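Local coordinates for protein hyaluronidase (Thermobaculum terrenum, PDB 5DIY) that probably removes O-linked N-acetylglucosamine from proteins by hydrolysing the glycosidic bond, as a bacterial family 84 glycoside hydrolase (O-GlcNAcase), at residues 41-46 and 118-123. Numbering follows the deposited sequence.
Unlike the reference sequence in segment 118-123: N120 (reference Asp). With NAG (2-acetamido-2-deoxy-beta-D-glucopyranose), chain E.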
loop_
_atom_site.group_PDB
_atom_site.type_symbol
_atom_site.label_atom_id
_atom_site.label_comp_id
_atom_site.label_asym_id
_atom_site.label_seq_id
_atom_site.Cartn_x
_atom_site.Cartn_y
_atom_site.Cartn_z
ATOM N N ALA C 41 -13.915 -1.716 -8.040
ATOM C CA ALA C 41 -14.230 -2.555 -6.879
ATOM C C ALA C 41 -13.978 -1.912 -5.499
ATOM O O ALA C 41 -13.454 -2.578 -4.608
ATOM C CB ALA C 41 -13.449 -3.863 -6.985
ATOM N N PRO C 42 -14.351 -0.626 -5.306
ATOM C CA PRO C 42 -14.095 -0.028 -3.993
ATOM C C PRO C 42 -14.921 -0.698 -2.901
ATOM O O PRO C 42 -16.140 -0.820 -3.042
ATOM C CB PRO C 42 -14.499 1.440 -4.178
ATOM C CG PRO C 42 -15.464 1.427 -5.307
ATOM C CD PRO C 42 -15.003 0.329 -6.221
ATOM N N LYS C 43 -14.247 -1.140 -1.838
ATOM C CA LYS C 43 -14.893 -1.888 -0.753
ATOM C C LYS C 43 -15.976 -1.087 -0.027
ATOM O O LYS C 43 -16.946 -1.678 0.433
ATOM C CB LYS C 43 -13.862 -2.393 0.272
ATOM C CG LYS C 43 -13.024 -3.587 -0.173
ATOM C CD LYS C 43 -13.794 -4.904 -0.083
ATOM C CE LYS C 43 -12.881 -6.116 -0.211
ATOM N NZ LYS C 43 -12.149 -6.178 -1.511
ATOM N N GLN C 44 -15.809 0.236 0.074
ATOM C CA GLN C 44 -16.767 1.099 0.793
ATOM C C GLN C 44 -17.963 1.580 -0.036
ATOM O O GLN C 44 -18.841 2.249 0.509
ATOM C CB GLN C 44 -16.064 2.315 1.414
ATOM C CG GLN C 44 -14.943 1.966 2.373
ATOM C CD GLN C 44 -15.397 1.164 3.586
ATOM O OE1 GLN C 44 -16.413 1.470 4.212
ATOM N NE2 GLN C 44 -14.631 0.141 3.931
ATOM N N ASP C 45 -18.003 1.262 -1.331
ATOM C CA ASP C 45 -19.238 1.393 -2.114
ATOM C C ASP C 45 -20.169 0.276 -1.643
ATOM O O ASP C 45 -19.906 -0.900 -1.908
ATOM C CB ASP C 45 -18.948 1.284 -3.625
ATOM C CG ASP C 45 -20.214 1.326 -4.496
ATOM O OD1 ASP C 45 -21.345 1.410 -3.972
ATOM O OD2 ASP C 45 -20.067 1.258 -5.730
ATOM N N LEU C 46 -21.242 0.639 -0.937
ATOM C CA LEU C 46 -22.199 -0.354 -0.405
ATOM C C LEU C 46 -22.791 -1.252 -1.493
ATOM O O LEU C 46 -22.989 -2.456 -1.283
ATOM C CB LEU C 46 -23.337 0.331 0.379
ATOM C CG LEU C 46 -23.024 0.793 1.808
ATOM C CD1 LEU C 46 -24.197 1.583 2.374
ATOM C CD2 LEU C 46 -22.684 -0.387 2.717
ATOM N N PHE C 118 -14.726 -13.043 -4.017
ATOM C CA PHE C 118 -15.082 -13.759 -2.786
ATOM C C PHE C 118 -13.984 -13.640 -1.719
ATOM O O PHE C 118 -13.863 -14.499 -0.842
ATOM C CB PHE C 118 -15.361 -15.233 -3.106
ATOM C CG PHE C 118 -16.453 -15.429 -4.117
ATOM C CD1 PHE C 118 -17.785 -15.422 -3.726
ATOM C CD2 PHE C 118 -16.153 -15.579 -5.463
ATOM C CE1 PHE C 118 -18.802 -15.574 -4.659
ATOM C CE2 PHE C 118 -17.162 -15.736 -6.400
ATOM C CZ PHE C 118 -18.490 -15.736 -5.999
ATOM N N ASP C 119 -13.184 -12.578 -1.797
ATOM C CA ASP C 119 -12.195 -12.278 -0.758
ATOM C C ASP C 119 -12.868 -11.769 0.515
ATOM O O ASP C 119 -13.892 -11.095 0.449
ATOM C CB ASP C 119 -11.172 -11.246 -1.245
ATOM C CG ASP C 119 -11.815 -9.942 -1.703
ATOM O OD1 ASP C 119 -12.667 -9.988 -2.611
ATOM O OD2 ASP C 119 -11.450 -8.880 -1.166
ATOM N N ASN C 120 -12.277 -12.093 1.664
ATOM C CA ASN C 120 -12.742 -11.619 2.969
ATOM C C ASN C 120 -14.215 -11.942 3.228
ATOM O O ASN C 120 -15.045 -11.055 3.453
ATOM C CB ASN C 120 -12.461 -10.119 3.127
ATOM C CG ASN C 120 -10.996 -9.769 2.913
ATOM O OD1 ASN C 120 -10.120 -10.637 2.945
ATOM N ND2 ASN C 120 -10.725 -8.490 2.682
ATOM N N VAL C 121 -14.507 -13.237 3.150
ATOM C CA VAL C 121 -15.798 -13.815 3.523
ATOM C C VAL C 121 -15.487 -15.025 4.409
ATOM O O VAL C 121 -14.323 -15.440 4.480
ATOM C CB VAL C 121 -16.635 -14.227 2.282
ATOM C CG1 VAL C 121 -16.851 -13.027 1.369
ATOM C CG2 VAL C 121 -15.997 -15.389 1.520
ATOM N N PRO C 122 -16.505 -15.585 5.101
ATOM C CA PRO C 122 -16.261 -16.794 5.898
ATOM C C PRO C 122 -15.754 -17.972 5.063
ATOM O O PRO C 122 -16.181 -18.150 3.918
ATOM C CB PRO C 122 -17.639 -17.105 6.497
ATOM C CG PRO C 122 -18.324 -15.788 6.555
ATOM C CD PRO C 122 -17.868 -15.062 5.320
ATOM N N PHE C 123 -14.859 -18.768 5.651
ATOM C CA PHE C 123 -14.205 -19.877 4.941
ATOM C C PHE C 123 -15.120 -21.076 4.660
ATOM O O PHE C 123 -14.741 -21.960 3.893
ATOM C CB PHE C 123 -12.958 -20.366 5.705
ATOM C CG PHE C 123 -11.882 -19.311 5.908
ATOM C CD1 PHE C 123 -11.575 -18.367 4.919
ATOM C CD2 PHE C 123 -11.128 -19.300 7.085
ATOM C CE1 PHE C 123 -10.573 -17.419 5.119
ATOM C CE2 PHE C 123 -10.122 -18.358 7.283
ATOM C CZ PHE C 123 -9.844 -17.416 6.301
HETATM C C1 NAG E . -7.415 -7.451 1.356
HETATM C C2 NAG E . -8.463 -7.048 0.299
HETATM C C3 NAG E . -8.227 -5.672 -0.329
HETATM C C4 NAG E . -7.430 -4.786 0.615
HETATM C C5 NAG E . -6.069 -5.423 0.839
HETATM C C6 NAG E . -5.176 -4.613 1.793
HETATM C C7 NAG E . -7.645 -8.506 -1.525
HETATM C C8 NAG E . -8.053 -9.568 -2.508
HETATM N N2 NAG E . -8.619 -8.080 -0.720
HETATM O O3 NAG E . -9.493 -5.075 -0.631
HETATM O O4 NAG E . -7.230 -3.498 0.032
HETATM O O5 NAG E . -6.150 -6.786 1.268
HETATM O O6 NAG E . -5.826 -4.345 3.038
HETATM O O7 NAG E . -6.498 -8.082 -1.474
HETATM O O HOH W 1 -14.545 -7.960 -2.246
#
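K43 and D119 meet through a single salt bridge whose two atoms also hold the same sugar: NZ of K43 lies 2.8 Å from OD2 of D119. The same NZ of K43 donates to O3 of NAG at 3.0 Å. OD2 of D119 in turn accepts the amide N-H of NAG N2 at 3.0 Å. The latter bond is nearly straight, 166° at the hydrogen. Lysine suits this place because its long chain spans loops whose nearest CA atoms, those of K43 and N120, are 10.6 Å apart, and its ammonium can donate in several directions. Bends at chi2 and at chi4 (-61°) steer NZ between carboxylate and sugar. Aspartate, arriving from the opposite direction, offers two acceptors: OD2 takes the ammonium on its syn side, whereas OD1 receives a hydrogen bond from a water at 2.8 Å that is also weakly bonded to K43 NZ. In the TIM barrel, loop 41-46 follows strand 37-40 and loop 118-123 comes after strand 113-117, so both extend from the C-terminal ends of parallel strands, where TIM-barrel active sites lie. P42 to D45 form a type I turn with K43 and Q44 at its corners, closed by the bond from D45 N to P42 O. G12 and D228 supply further hydrogen bonds to NAG. In family 84 the acetamido group of the substrate takes part in catalysis, and the bond from NAG N2 to D119 is consistent with orienting that group. Next to D119, N120 is an engineered residue at the predicted proton-donor position, aspartate in the reference sequence. Its ND2 lies 3.6 Å from C2 of NAG and 4.3 Å from CE of K43; Y168 holds OD1, and Y14 is hydrogen-bonded to ND2.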